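Local coordinates for histidinol dehydrogenase (Elizabethkingia anophelis NUHP1, PDB 6AN0), which probably catalyses the two successive NAD-dependent oxidations that convert L-histidinol into L-histidine, the final step of histidine biosynthesis, using zinc as cofactor, at residues E106-I111 against N118-A123; G148-L153 against D388-K393; A258-Q263 against S270-L275; P329-L334 against S358-G363. One frame throughout, in Å; residues are numbered along the deposited sequence.

Contact 1. Residues E106-I111 against N118-A123; sequences ENKNII and NCWREA. With HIS (histidine), chain U.
Ile111 and Cys119 form an antiparallel hydrogen-bonded pair, Ile111 N to Cys119 O and Cys119 N to Ile111 O both spanning 2.9 Å, and from there toward Glu106 the two chains drift apart. Water takes over where direct pairing stops: one molecule accepts from Asn109 N and donates to Arg121 O, and a second donates to Asn109 O and takes a weak bond from Arg121 N. The side chains meet above the indole of Trp120. Lys108, extended with CG anti to the backbone N (chi1 176°), lays CE over one face, 3.8 Å from the centroid of the five-membered ring, while Ile110 CG1 reaches Trp120 CE3 at 4.1 Å. This is the opening of a beta-hairpin, strand 111-114 returning as 117-132, with strand 391-399 flanking the latter and Phe396 stacking on the indole. Trp120 NE1 donates in its ring plane to the anti lone pair of Glu122 OE2 at 3.0 Å, and Lys108 NZ adds a long salt bridge of 3.6 Å to Glu122 OE2; Glu122 OE1 pairs with Arg124. In the widened end sits a bound histidine, whose N donates to Glu106 O and whose O accepts from Ala123 N, each at 3.1 Å. Glu106 OE1 is salt-bridged to Lys393.

Contact 2. Residues G148-L153 against D388-K393; sequences GIPAQL and DSFIKK. With HIS (histidine), chain U; EDO (1,2-ethanediol), chain D.
Phe390 lays one face of its ring against the helical turn made by Pro150 and Ala151; its CG lies anti to the carbonyl carbon (chi1 -66°), which swings the ring to the helix. The peptide nitrogen of Ala151 stands 3.8 Å above the ring plane, over its centre, so the phenyl packs on backbone as well as on side chains. Toward opposite edges of that face, Pro150 CG lies 3.6 Å from Phe390 CE2 and Ala151 CB 3.7 Å from Phe390 CE1. Proline has no N-H to give to the preceding turn, and helix 142-154 is kinked at exactly this point. The helix is the connection of a beta-alpha-beta crossover: it follows strand 117-132 and leads into the parallel strand 158-163, whose Ile159 packs on Ala151. Further out, Phe213 stacks on Phe390, while Ile129, Cys156 and Val385 pack around the ring, and a backbone bond to Ile126 ties Phe390 to strand 117-132. Beyond the ring, Ser389 OG and O1 of a 1,2-ethanediol molecule share a 2.8 Å hydrogen bond, in which either may donate. At the far end, Lys393 runs extended past the bound histidine's imidazole, CD nearest, 3.1 Å from the ligand's NE2. Lys393 NZ also forms a salt bridge with Asp388 of the second subunit.

Contact 3. Residues A258-Q263 against S270-L275; sequences ADLLSQ and SQVILL
Ser270 approaches the last turn of Ala258-Gln263, its OG in the conformer described lying 3.6 Å from Gln263 O; its weak hydrogen bonds go to Ser241 and Gly267. Gln271 points away from the helix, its OE1 bonding to Tyr327, and presents only its carbonyl oxygen to Gln263 CG. Val272 then fills the middle. Its CG1 rests 3.6 Å from Leu260 O and 3.9 Å from Gln263 CG, while CB and CG2 both meet Leu260 CD2 at 3.8 Å. Gln263, probably a ligand of the zinc and the substrate, bends at chi2 (60°), which turns the amide off this apolar patch, and OE1 bonds to Ser241. Leu274 closes the row, its CD2 4.2 Å from Leu260 CD1, the two leucines crossing at about a right angle. Helix and strand run nearly antiparallel, at 161° with axes 8.4 Å apart, as the second half of the beta-alpha-beta unit 242-247, 253-264, 271-276: Leu260 and Gln263 also pack on strand 242-247, and Leu274 reaches helix 279-293.

Contact 4. Residues P329-L334 against S358-G363; sequences PEHLIL and SCESAG
His331 and Glu360 stack flat, the ring and carboxylate planes only 22° apart. Glu360 OE2 sits 3.0 Å above the imidazole plane, over the ring centre, and lies 3.1 Å from both His331 ND1 and His331 CE1. From that position it meets the face of the ring, and neither ring nitrogen makes a hydrogen bond to it. ND1 donates instead to Glu242 O on the adjoining strand. Glu360 reaches over because CG is anti to the backbone N (chi1 -177°) and the chain beyond is extended, which also places CG above the ring face, 4.1 Å from its centroid. The setting is the parallel six-stranded sheet of a Rossmann-like domain: His331 begins strand 331-335, between strands 242-247 and 351-354, and Glu360 comes from the 358-363 segment that leads into a helix. Packing is looser farther along the strand, where Ile333 CD1 comes only within 4.2 Å of Glu360 CB and Ile333 CG2 within 4.3 Å of Ser358 O. That side is nevertheless buried, since Asp259 of helix 253-264 covers Ile333, and Ser358 OG bonds to Leu354 O and accepts from Val399 N of the second subunit. At the tight end the surroundings are polar: the side chain of Glu360 comes within about 4 Å of the zinc ion bound by His266 and Asp364, and His331 and the preceding Glu330 are the probable proton acceptors.

In the fold
The four contacts fall into two pairs on two sheets. Contacts 1 and 2, their centres about 18 Å apart, both reach the mixed sheet through neighbouring strands 117-132 and 391-399, and touch beside the bound histidine. Contacts 3 and 4, with centres about 10 Å apart, share the parallel sheet and touch through Gln263 and Glu360, close to the zinc ion. Contacts 1 and 3 have centres about 42 Å apart, on opposite sides of the chain's centre. Along the sequence contact 1 comes first; contact 2 opens, contacts 3 and 4 follow in turn, and contact 2 then closes. All four also touch the second subunit, so dimerisation involves both the zinc region and the distant histidine pocket.

Contact 1. Residues E106-I111 against N118-A123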
loop_
_atom_site.group_PDB
_atom_site.type_symbol
_atom_site.label_atom_id
_atom_site.label_comp_id
_atom_site.label_asym_id
_atom_site.label_seq_id
_atom_site.Cartn_x
_atom_site.Cartn_y
_atom_site.Cartn_z
ATOM N N GLU A 106 14.019 -7.812 -6.476
ATOM C CA GLU A 106 15.162 -6.929 -6.286
ATOM C C GLU A 106 16.347 -7.699 -5.723
ATOM O O GLU A 106 16.185 -8.716 -5.042
ATOM C CB GLU A 106 14.805 -5.786 -5.337
ATOM C CG GLU A 106 13.720 -4.876 -5.859
ATOM C CD GLU A 106 13.501 -3.699 -4.942
ATOM O OE1 GLU A 106 12.934 -3.899 -3.840
ATOM O OE2 GLU A 106 13.934 -2.584 -5.309
ATOM N N ASN A 107 17.546 -7.201 -6.004
ATOM C CA ASN A 107 18.759 -7.771 -5.433
ATOM C C ASN A 107 19.085 -7.075 -4.120
ATOM O O ASN A 107 18.854 -5.873 -3.969
ATOM C CB ASN A 107 19.934 -7.635 -6.400
ATOM C CG ASN A 107 19.762 -8.477 -7.644
ATOM O OD1 ASN A 107 19.250 -9.597 -7.581
ATOM N ND2 ASN A 107 20.180 -7.942 -8.782
ATOM N N LYS A 108 19.608 -7.844 -3.167
ATOM C CA LYS A 108 20.053 -7.268 -1.906
ATOM C C LYS A 108 21.202 -6.307 -2.169
ATOM O O LYS A 108 22.117 -6.603 -2.942
ATOM C CB LYS A 108 20.486 -8.376 -0.941
ATOM C CG LYS A 108 21.065 -7.901 0.388
ATOM C CD LYS A 108 21.166 -9.077 1.355
ATOM C CE LYS A 108 22.212 -8.852 2.422
ATOM N NZ LYS A 108 22.292 -10.034 3.330
ATOM N N ASN A 109 21.142 -5.141 -1.537
ATOM C CA ASN A 109 22.074 -4.054 -1.834
ATOM C C ASN A 109 22.483 -3.411 -0.512
ATOM O O ASN A 109 21.759 -2.562 0.017
ATOM C CB ASN A 109 21.423 -3.042 -2.772
ATOM C CG ASN A 109 22.410 -2.021 -3.301
ATOM O OD1 ASN A 109 23.619 -2.219 -3.220
ATOM N ND2 ASN A 109 21.897 -0.923 -3.846
ATOM N N ILE A 110 23.645 -3.796 0.013
ATOM C CA ILE A 110 24.080 -3.282 1.310
ATOM C C ILE A 110 24.668 -1.885 1.144
ATOM O O ILE A 110 25.612 -1.670 0.374
ATOM C CB ILE A 110 25.077 -4.234 1.985
ATOM C CG1 ILE A 110 24.387 -5.564 2.304
ATOM C CG2 ILE A 110 25.582 -3.615 3.289
ATOM C CD1 ILE A 110 25.324 -6.623 2.863
ATOM N N ILE A 111 24.101 -0.926 1.869
ATOM C CA ILE A 111 24.461 0.482 1.768
ATOM C C ILE A 111 25.264 0.842 3.008
ATOM O O ILE A 111 24.781 0.671 4.135
ATOM C CB ILE A 111 23.207 1.371 1.655
ATOM C CG1 ILE A 111 22.286 0.884 0.527
ATOM C CG2 ILE A 111 23.571 2.854 1.550
ATOM C CD1 ILE A 111 22.930 0.844 -0.841
ATOM N N ASN A 118 25.898 -0.199 8.236
ATOM C CA ASN A 118 25.429 -0.873 7.034
ATOM C C ASN A 118 23.923 -1.101 7.139
ATOM O O ASN A 118 23.447 -1.653 8.137
ATOM C CB ASN A 118 26.155 -2.207 6.835
ATOM C CG ASN A 118 27.582 -2.034 6.343
ATOM O OD1 ASN A 118 27.871 -1.168 5.511
ATOM N ND2 ASN A 118 28.485 -2.853 6.860
ATOM N N CYS A 119 23.186 -0.689 6.101
ATOM C CA CYS A 119 21.730 -0.789 6.046
ATOM C C CYS A 119 21.302 -1.456 4.744
ATOM O O CYS A 119 21.915 -1.251 3.701
ATOM C CB CYS A 119 21.046 0.592 6.127
ATOM S SG CYS A 119 21.513 1.624 7.539
ATOM N N TRP A 120 20.215 -2.224 4.794
ATOM C CA TRP A 120 19.702 -2.813 3.562
ATOM C C TRP A 120 18.263 -3.231 3.790
ATOM O O TRP A 120 17.730 -3.109 4.896
ATOM C CB TRP A 120 20.565 -3.997 3.090
ATOM C CG TRP A 120 20.525 -5.242 3.964
ATOM C CD1 TRP A 120 19.740 -6.346 3.788
ATOM C CD2 TRP A 120 21.336 -5.505 5.119
ATOM N NE1 TRP A 120 20.002 -7.278 4.769
ATOM C CE2 TRP A 120 20.982 -6.790 5.594
ATOM C CE3 TRP A 120 22.327 -4.787 5.793
ATOM C CZ2 TRP A 120 21.571 -7.358 6.726
ATOM C CZ3 TRP A 120 22.918 -5.359 6.920
ATOM C CH2 TRP A 120 22.538 -6.633 7.368
ATOM N N ARG A 121 17.616 -3.664 2.710
ATOM C CA ARG A 121 16.269 -4.213 2.792
ATOM C C ARG A 121 16.254 -5.608 2.200
ATOM O O ARG A 121 17.046 -5.929 1.300
ATOM C CB ARG A 121 15.222 -3.365 2.030
ATOM C CG ARG A 121 15.145 -1.917 2.387
ATOM C CD ARG A 121 13.803 -1.330 1.872
ATOM N NE ARG A 121 13.756 -1.169 0.415
ATOM C CZ ARG A 121 12.737 -0.600 -0.229
ATOM N NH1 ARG A 121 11.677 -0.178 0.456
ATOM N NH2 ARG A 121 12.758 -0.470 -1.544
ATOM N N GLU A 122 15.301 -6.415 2.680
ATOM C CA GLU A 122 15.015 -7.726 2.120
ATOM C C GLU A 122 13.509 -7.926 2.058
ATOM O O GLU A 122 12.778 -7.508 2.964
ATOM C CB GLU A 122 15.625 -8.865 2.939
ATOM C CG GLU A 122 17.122 -8.751 3.146
ATOM C CD GLU A 122 17.713 -10.019 3.731
ATOM O OE1 GLU A 122 17.074 -11.084 3.626
ATOM O OE2 GLU A 122 18.822 -9.947 4.294
ATOM N N ALA A 123 13.065 -8.611 1.009
ATOM C CA ALA A 123 11.658 -8.953 0.859
ATOM C C ALA A 123 11.337 -10.236 1.608
ATOM O O ALA A 123 12.156 -11.154 1.694
ATOM C CB ALA A 123 11.298 -9.128 -0.619
HETATM N N HIS U . 17.005 -8.219 -2.070
HETATM C CA HIS U . 15.906 -8.542 -1.180
HETATM C C HIS U . 15.998 -9.965 -0.635
HETATM O O HIS U . 14.973 -10.613 -0.394
HETATM C CB HIS U . 14.577 -8.336 -1.898
HETATM C CG HIS U . 13.983 -6.980 -1.682
HETATM N ND1 HIS U . 14.567 -6.036 -0.867
HETATM C CD2 HIS U . 12.858 -6.411 -2.172
HETATM C CE1 HIS U . 13.829 -4.942 -0.868
HETATM N NE2 HIS U . 12.791 -5.142 -1.656
HETATM O OXT HIS U . 17.091 -10.490 -0.408
HETATM O O HOH W 1 18.623 -4.326 -0.311
HETATM O O HOH W 2 19.192 -2.001 0.307
#

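Contact 2. Residues G148-L153 against D388-K393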
loop_
_atom_site.group_PDB
_atom_site.type_symbol
_atom_site.label_atom_id
_atom_site.label_comp_id
_atom_site.label_asym_id
_atom_site.label_seq_id
_atom_site.Cartn_x
_atom_site.Cartn_y
_atom_site.Cartn_z
ATOM N N GLY A 148 -2.732 -14.927 -8.692
ATOM C CA GLY A 148 -2.108 -16.144 -8.191
ATOM C C GLY A 148 -0.629 -16.247 -8.531
ATOM O O GLY A 148 0.163 -16.756 -7.735
ATOM N N ILE A 149 -0.234 -15.782 -9.713
ATOM C CA ILE A 149 1.149 -15.993 -10.149
ATOM C C ILE A 149 2.108 -15.152 -9.302
ATOM O O ILE A 149 3.117 -15.692 -8.813
ATOM C CB ILE A 149 1.314 -15.726 -11.662
ATOM C CG1 ILE A 149 0.705 -16.887 -12.461
ATOM C CG2 ILE A 149 2.805 -15.571 -12.036
ATOM C CD1 ILE A 149 0.756 -16.718 -13.987
ATOM N N PRO A 150 1.882 -13.851 -9.098
ATOM C CA PRO A 150 2.841 -13.114 -8.261
ATOM C C PRO A 150 2.819 -13.560 -6.807
ATOM O O PRO A 150 3.861 -13.502 -6.138
ATOM C CB PRO A 150 2.416 -11.642 -8.423
ATOM C CG PRO A 150 1.067 -11.665 -9.052
ATOM C CD PRO A 150 0.979 -12.931 -9.828
ATOM N N ALA A 151 1.665 -14.010 -6.295
ATOM C CA ALA A 151 1.642 -14.599 -4.959
ATOM C C ALA A 151 2.591 -15.787 -4.867
ATOM O O ALA A 151 3.324 -15.934 -3.883
ATOM C CB ALA A 151 0.215 -15.034 -4.593
ATOM N N GLN A 152 2.570 -16.664 -5.872
ATOM C CA GLN A 152 3.463 -17.816 -5.851
ATOM C C GLN A 152 4.916 -17.381 -5.955
ATOM O O GLN A 152 5.770 -17.880 -5.215
ATOM C CB GLN A 152 3.097 -18.793 -6.977
ATOM C CG GLN A 152 1.757 -19.498 -6.776
ATOM C CD GLN A 152 1.790 -20.574 -5.684
ATOM O OE1 GLN A 152 2.526 -20.465 -4.695
ATOM N NE2 GLN A 152 0.992 -21.624 -5.869
ATOM N N LEU A 153 5.205 -16.419 -6.834
ATOM C CA LEU A 153 6.576 -15.962 -7.021
ATOM C C LEU A 153 7.141 -15.321 -5.765
ATOM O O LEU A 153 8.344 -15.444 -5.494
ATOM C CB LEU A 153 6.645 -14.967 -8.177
ATOM C CG LEU A 153 6.588 -15.553 -9.588
ATOM C CD1 LEU A 153 6.369 -14.412 -10.574
ATOM C CD2 LEU A 153 7.883 -16.297 -9.905
ATOM N N ASP A 388 5.421 -6.476 -5.702
ATOM C CA ASP A 388 5.468 -5.639 -4.499
ATOM C C ASP A 388 4.231 -5.797 -3.619
ATOM O O ASP A 388 4.294 -5.543 -2.408
ATOM C CB ASP A 388 5.558 -4.154 -4.862
ATOM C CG ASP A 388 6.723 -3.816 -5.775
ATOM O OD1 ASP A 388 7.355 -4.727 -6.344
ATOM O OD2 ASP A 388 6.984 -2.607 -5.933
ATOM N N SER A 389 3.083 -6.129 -4.218
ATOM C CA SER A 389 1.836 -6.208 -3.467
ATOM C C SER A 389 1.802 -7.394 -2.517
ATOM O O SER A 389 0.945 -7.434 -1.630
ATOM C CB SER A 389 0.633 -6.303 -4.424
ATOM O OG SER A 389 0.710 -5.333 -5.447
ATOM N N PHE A 390 2.696 -8.365 -2.692
ATOM C CA PHE A 390 2.603 -9.634 -1.985
ATOM C C PHE A 390 3.708 -9.821 -0.957
ATOM O O PHE A 390 3.822 -10.905 -0.369
ATOM C CB PHE A 390 2.616 -10.784 -2.999
ATOM C CG PHE A 390 1.397 -10.807 -3.891
ATOM C CD1 PHE A 390 0.254 -11.510 -3.507
ATOM C CD2 PHE A 390 1.384 -10.099 -5.087
ATOM C CE1 PHE A 390 -0.873 -11.531 -4.316
ATOM C CE2 PHE A 390 0.263 -10.107 -5.904
ATOM C CZ PHE A 390 -0.873 -10.830 -5.510
ATOM N N ILE A 391 4.523 -8.791 -0.719
ATOM C CA ILE A 391 5.690 -8.894 0.144
ATOM C C ILE A 391 5.687 -7.750 1.146
ATOM O O ILE A 391 4.983 -6.751 0.989
ATOM C CB ILE A 391 7.001 -8.870 -0.672
ATOM C CG1 ILE A 391 7.085 -7.566 -1.477
ATOM C CG2 ILE A 391 7.056 -10.066 -1.597
ATOM C CD1 ILE A 391 8.456 -7.318 -2.130
ATOM N N LYS A 392 6.505 -7.914 2.184
ATOM C CA LYS A 392 6.937 -6.834 3.055
ATOM C C LYS A 392 8.423 -6.622 2.807
ATOM O O LYS A 392 9.169 -7.591 2.644
ATOM C CB LYS A 392 6.703 -7.168 4.537
ATOM C CG LYS A 392 5.287 -7.659 4.921
ATOM C CD LYS A 392 5.168 -9.186 4.966
ATOM C CE LYS A 392 5.944 -9.792 6.140
ATOM N NZ LYS A 392 5.753 -11.274 6.272
ATOM N N LYS A 393 8.854 -5.359 2.779
ATOM C CA LYS A 393 10.269 -5.031 2.635
ATOM C C LYS A 393 10.790 -4.657 4.016
ATOM O O LYS A 393 10.474 -3.582 4.538
ATOM C CB LYS A 393 10.485 -3.904 1.624
ATOM C CG LYS A 393 9.946 -4.253 0.222
ATOM C CD LYS A 393 10.454 -3.279 -0.852
ATOM C CE LYS A 393 9.890 -3.639 -2.227
ATOM N NZ LYS A 393 10.380 -2.718 -3.301
HETATM N N HIS U . 17.005 -8.219 -2.070
HETATM C CA HIS U . 15.906 -8.542 -1.180
HETATM C C HIS U . 15.998 -9.965 -0.635
HETATM O O HIS U . 14.973 -10.613 -0.394
HETATM C CB HIS U . 14.577 -8.336 -1.898
HETATM C CG HIS U . 13.983 -6.980 -1.682
HETATM N ND1 HIS U . 14.567 -6.036 -0.867
HETATM C CD2 HIS U . 12.858 -6.411 -2.172
HETATM C CE1 HIS U . 13.829 -4.942 -0.868
HETATM N NE2 HIS U . 12.791 -5.142 -1.656
HETATM O OXT HIS U . 17.091 -10.490 -0.408
HETATM C C1 EDO D . -1.179 -2.404 -5.233
HETATM O O1 EDO D . 0.170 -2.645 -4.810
HETATM C C2 EDO D . -1.986 -3.562 -4.660
HETATM O O2 EDO D . -1.643 -3.645 -3.285
#

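Contact 3. Residues A258-Q263 against S270-L275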
loop_
_atom_site.group_PDB
_atom_site.type_symbol
_atom_site.label_atom_id
_atom_site.label_comp_id
_atom_site.label_asym_id
_atom_site.label_seq_id
_atom_site.Cartn_x
_atom_site.Cartn_y
_atom_site.Cartn_z
ATOM N N ALA A 258 -12.255 -0.155 -31.920
ATOM C CA ALA A 258 -12.285 -1.480 -31.304
ATOM C C ALA A 258 -11.764 -1.443 -29.870
ATOM O O ALA A 258 -12.303 -2.129 -28.989
ATOM C CB ALA A 258 -11.474 -2.466 -32.149
ATOM N N ASP A 259 -10.727 -0.642 -29.610
ATOM C CA ASP A 259 -10.202 -0.515 -28.250
ATOM C C ASP A 259 -11.236 0.106 -27.314
ATOM O O ASP A 259 -11.462 -0.393 -26.201
ATOM C CB ASP A 259 -8.913 0.309 -28.261
ATOM C CG ASP A 259 -7.777 -0.410 -28.986
ATOM O OD1 ASP A 259 -7.817 -1.658 -29.041
ATOM O OD2 ASP A 259 -6.848 0.258 -29.493
ATOM N N LEU A 260 -11.869 1.199 -27.747
ATOM C CA LEU A 260 -12.935 1.809 -26.957
ATOM C C LEU A 260 -14.039 0.805 -26.664
ATOM O O LEU A 260 -14.523 0.708 -25.529
ATOM C CB LEU A 260 -13.515 3.017 -27.689
ATOM C CG LEU A 260 -12.588 4.202 -27.940
ATOM C CD1 LEU A 260 -13.321 5.234 -28.777
ATOM C CD2 LEU A 260 -12.113 4.791 -26.606
ATOM N N LEU A 261 -14.474 0.067 -27.686
ATOM C CA LEU A 261 -15.577 -0.864 -27.474
ATOM C C LEU A 261 -15.160 -2.037 -26.601
ATOM O O LEU A 261 -15.995 -2.595 -25.883
ATOM C CB LEU A 261 -16.123 -1.342 -28.816
ATOM C CG LEU A 261 -16.912 -0.254 -29.555
ATOM C CD1 LEU A 261 -17.238 -0.669 -30.968
ATOM C CD2 LEU A 261 -18.196 0.063 -28.798
ATOM N N SER A 262 -13.878 -2.418 -26.632
ATOM C CA SER A 262 -13.424 -3.489 -25.751
ATOM C C SER A 262 -13.573 -3.089 -24.287
ATOM O O SER A 262 -13.998 -3.899 -23.458
ATOM C CB SER A 262 -11.978 -3.886 -26.078
ATOM O OG SER A 262 -11.041 -2.891 -25.709
ATOM N N GLN A 263 -13.254 -1.837 -23.953
ATOM C CA GLN A 263 -13.455 -1.377 -22.585
ATOM C C GLN A 263 -14.942 -1.198 -22.265
ATOM O O GLN A 263 -15.387 -1.541 -21.162
ATOM C CB GLN A 263 -12.702 -0.064 -22.363
ATOM C CG GLN A 263 -12.855 0.494 -20.949
ATOM C CD GLN A 263 -12.328 -0.471 -19.914
ATOM O OE1 GLN A 263 -13.087 -1.046 -19.136
ATOM N NE2 GLN A 263 -11.022 -0.666 -19.910
ATOM N N SER A 270 -18.683 1.355 -16.905
ATOM C CA SER A 270 -17.392 1.671 -17.499
ATOM C C SER A 270 -17.441 3.039 -18.169
ATOM O O SER A 270 -18.509 3.554 -18.501
ATOM C CB SER A 270 -16.997 0.623 -18.539
ATOM O OG SER A 270 -16.720 -0.625 -17.945
ATOM N N GLN A 271 -16.266 3.618 -18.387
ATOM C CA GLN A 271 -16.170 4.901 -19.066
ATOM C C GLN A 271 -14.994 4.872 -20.025
ATOM O O GLN A 271 -13.924 4.346 -19.691
ATOM C CB GLN A 271 -15.990 6.064 -18.079
ATOM C CG GLN A 271 -15.979 7.434 -18.766
ATOM C CD GLN A 271 -15.848 8.588 -17.792
ATOM O OE1 GLN A 271 -14.912 8.637 -17.003
ATOM N NE2 GLN A 271 -16.804 9.526 -17.839
ATOM N N VAL A 272 -15.180 5.445 -21.210
ATOM C CA VAL A 272 -14.064 5.600 -22.134
ATOM C C VAL A 272 -13.929 7.070 -22.514
ATOM O O VAL A 272 -14.914 7.813 -22.603
ATOM C CB VAL A 272 -14.196 4.703 -23.392
ATOM C CG1 VAL A 272 -14.575 3.269 -23.004
ATOM C CG2 VAL A 272 -15.201 5.281 -24.387
ATOM N N ILE A 273 -12.681 7.488 -22.727
ATOM C CA ILE A 273 -12.346 8.852 -23.108
ATOM C C ILE A 273 -11.461 8.771 -24.338
ATOM O O ILE A 273 -10.444 8.070 -24.317
ATOM C CB ILE A 273 -11.609 9.601 -21.979
ATOM C CG1 ILE A 273 -12.422 9.565 -20.680
ATOM C CG2 ILE A 273 -11.323 11.041 -22.403
ATOM C CD1 ILE A 273 -13.647 10.423 -20.719
ATOM N N LEU A 274 -11.850 9.466 -25.407
ATOM C CA LEU A 274 -11.032 9.578 -26.614
ATOM C C LEU A 274 -10.581 11.026 -26.781
ATOM O O LEU A 274 -11.414 11.931 -26.904
ATOM C CB LEU A 274 -11.811 9.108 -27.849
ATOM C CG LEU A 274 -11.177 9.345 -29.229
ATOM C CD1 LEU A 274 -9.832 8.633 -29.352
ATOM C CD2 LEU A 274 -12.119 8.898 -30.346
ATOM N N LEU A 275 -9.267 11.243 -26.770
ATOM C CA LEU A 275 -8.661 12.541 -27.045
ATOM C C LEU A 275 -8.003 12.466 -28.413
ATOM O O LEU A 275 -7.226 11.540 -28.667
ATOM C CB LEU A 275 -7.611 12.904 -25.985
ATOM C CG LEU A 275 -8.010 12.850 -24.507
ATOM C CD1 LEU A 275 -6.829 13.289 -23.648
ATOM C CD2 LEU A 275 -9.220 13.728 -24.244
#

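Contact 4. Residues P329-L334 against S358-G363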
loop_
_atom_site.group_PDB
_atom_site.type_symbol
_atom_site.label_atom_id
_atom_site.label_comp_id
_atom_site.label_asym_id
_atom_site.label_seq_id
_atom_site.Cartn_x
_atom_site.Cartn_y
_atom_site.Cartn_z
ATOM N N PRO A 329 -6.072 7.889 -15.833
ATOM C CA PRO A 329 -6.856 6.740 -16.298
ATOM C C PRO A 329 -6.314 5.401 -15.806
ATOM O O PRO A 329 -5.109 5.210 -15.618
ATOM C CB PRO A 329 -6.740 6.833 -17.827
ATOM C CG PRO A 329 -5.361 7.479 -18.042
ATOM C CD PRO A 329 -5.242 8.481 -16.901
ATOM N N GLU A 330 -7.233 4.453 -15.610
ATOM C CA GLU A 330 -6.813 3.078 -15.331
ATOM C C GLU A 330 -5.939 2.530 -16.465
ATOM O O GLU A 330 -4.867 1.963 -16.224
ATOM C CB GLU A 330 -8.038 2.186 -15.127
ATOM C CG GLU A 330 -7.678 0.745 -14.819
ATOM C CD GLU A 330 -8.837 -0.213 -15.004
ATOM O OE1 GLU A 330 -9.820 0.156 -15.674
ATOM O OE2 GLU A 330 -8.745 -1.352 -14.505
ATOM N N HIS A 331 -6.391 2.685 -17.711
ATOM C CA HIS A 331 -5.619 2.301 -18.891
ATOM C C HIS A 331 -5.431 3.511 -19.790
ATOM O O HIS A 331 -6.382 4.268 -20.026
ATOM C CB HIS A 331 -6.324 1.228 -19.724
ATOM C CG HIS A 331 -6.710 0.006 -18.963
ATOM N ND1 HIS A 331 -7.965 -0.159 -18.414
ATOM C CD2 HIS A 331 -6.027 -1.133 -18.702
ATOM C CE1 HIS A 331 -8.031 -1.343 -17.831
ATOM N NE2 HIS A 331 -6.869 -1.953 -17.989
ATOM N N LEU A 332 -4.223 3.672 -20.322
ATOM C CA LEU A 332 -3.909 4.754 -21.254
ATOM C C LEU A 332 -3.383 4.135 -22.540
ATOM O O LEU A 332 -2.405 3.390 -22.505
ATOM C CB LEU A 332 -2.860 5.690 -20.651
ATOM C CG LEU A 332 -2.274 6.749 -21.587
ATOM C CD1 LEU A 332 -3.402 7.657 -22.102
ATOM C CD2 LEU A 332 -1.211 7.571 -20.865
ATOM N N ILE A 333 -4.007 4.449 -23.675
ATOM C CA ILE A 333 -3.503 3.996 -24.973
ATOM C C ILE A 333 -2.955 5.202 -25.728
ATOM O O ILE A 333 -3.689 6.157 -26.014
ATOM C CB ILE A 333 -4.586 3.276 -25.793
ATOM C CG1 ILE A 333 -5.157 2.084 -25.002
ATOM C CG2 ILE A 333 -4.008 2.812 -27.141
ATOM C CD1 ILE A 333 -6.215 1.265 -25.757
ATOM N N LEU A 334 -1.666 5.155 -26.077
ATOM C CA LEU A 334 -1.037 6.222 -26.862
ATOM C C LEU A 334 -0.984 5.763 -28.313
ATOM O O LEU A 334 -0.016 5.140 -28.751
ATOM C CB LEU A 334 0.357 6.563 -26.343
ATOM C CG LEU A 334 0.441 7.106 -24.922
ATOM C CD1 LEU A 334 1.894 7.533 -24.665
ATOM C CD2 LEU A 334 -0.550 8.275 -24.689
ATOM N N SER A 358 -0.485 -2.139 -29.803
ATOM C CA SER A 358 -0.590 -2.435 -28.378
ATOM C C SER A 358 -2.058 -2.267 -27.981
ATOM O O SER A 358 -2.483 -1.190 -27.578
ATOM C CB SER A 358 0.309 -1.506 -27.561
ATOM O OG SER A 358 1.678 -1.604 -27.940
ATOM N N CYS A 359 -2.846 -3.324 -28.108
ATOM C CA CYS A 359 -4.238 -3.196 -27.697
ATOM C C CYS A 359 -4.387 -3.522 -26.213
ATOM O O CYS A 359 -3.559 -4.206 -25.607
ATOM C CB CYS A 359 -5.160 -4.083 -28.543
ATOM S SG CYS A 359 -4.786 -5.849 -28.516
ATOM N N GLU A 360 -5.458 -2.997 -25.616
ATOM C CA GLU A 360 -5.660 -3.239 -24.194
ATOM C C GLU A 360 -5.953 -4.708 -23.917
ATOM O O GLU A 360 -5.561 -5.224 -22.865
ATOM C CB GLU A 360 -6.792 -2.358 -23.656
ATOM C CG GLU A 360 -7.012 -2.506 -22.143
ATOM C CD GLU A 360 -8.215 -1.710 -21.653
ATOM O OE1 GLU A 360 -8.509 -0.657 -22.249
ATOM O OE2 GLU A 360 -8.870 -2.134 -20.675
ATOM N N SER A 361 -6.634 -5.392 -24.843
ATOM C CA SER A 361 -6.901 -6.819 -24.672
ATOM C C SER A 361 -5.626 -7.609 -24.418
ATOM O O SER A 361 -5.639 -8.577 -23.651
ATOM C CB SER A 361 -7.619 -7.380 -25.903
ATOM O OG SER A 361 -8.869 -6.752 -26.062
ATOM N N ALA A 362 -4.508 -7.209 -25.042
ATOM C CA ALA A 362 -3.253 -7.929 -24.817
ATOM C C ALA A 362 -2.789 -7.802 -23.370
ATOM O O ALA A 362 -2.331 -8.781 -22.768
ATOM C CB ALA A 362 -2.168 -7.425 -25.776
ATOM N N GLY A 363 -2.895 -6.606 -22.791
ATOM C CA GLY A 363 -2.549 -6.454 -21.387
ATOM C C GLY A 363 -3.546 -7.146 -20.477
ATOM O O GLY A 363 -3.174 -7.684 -19.430
#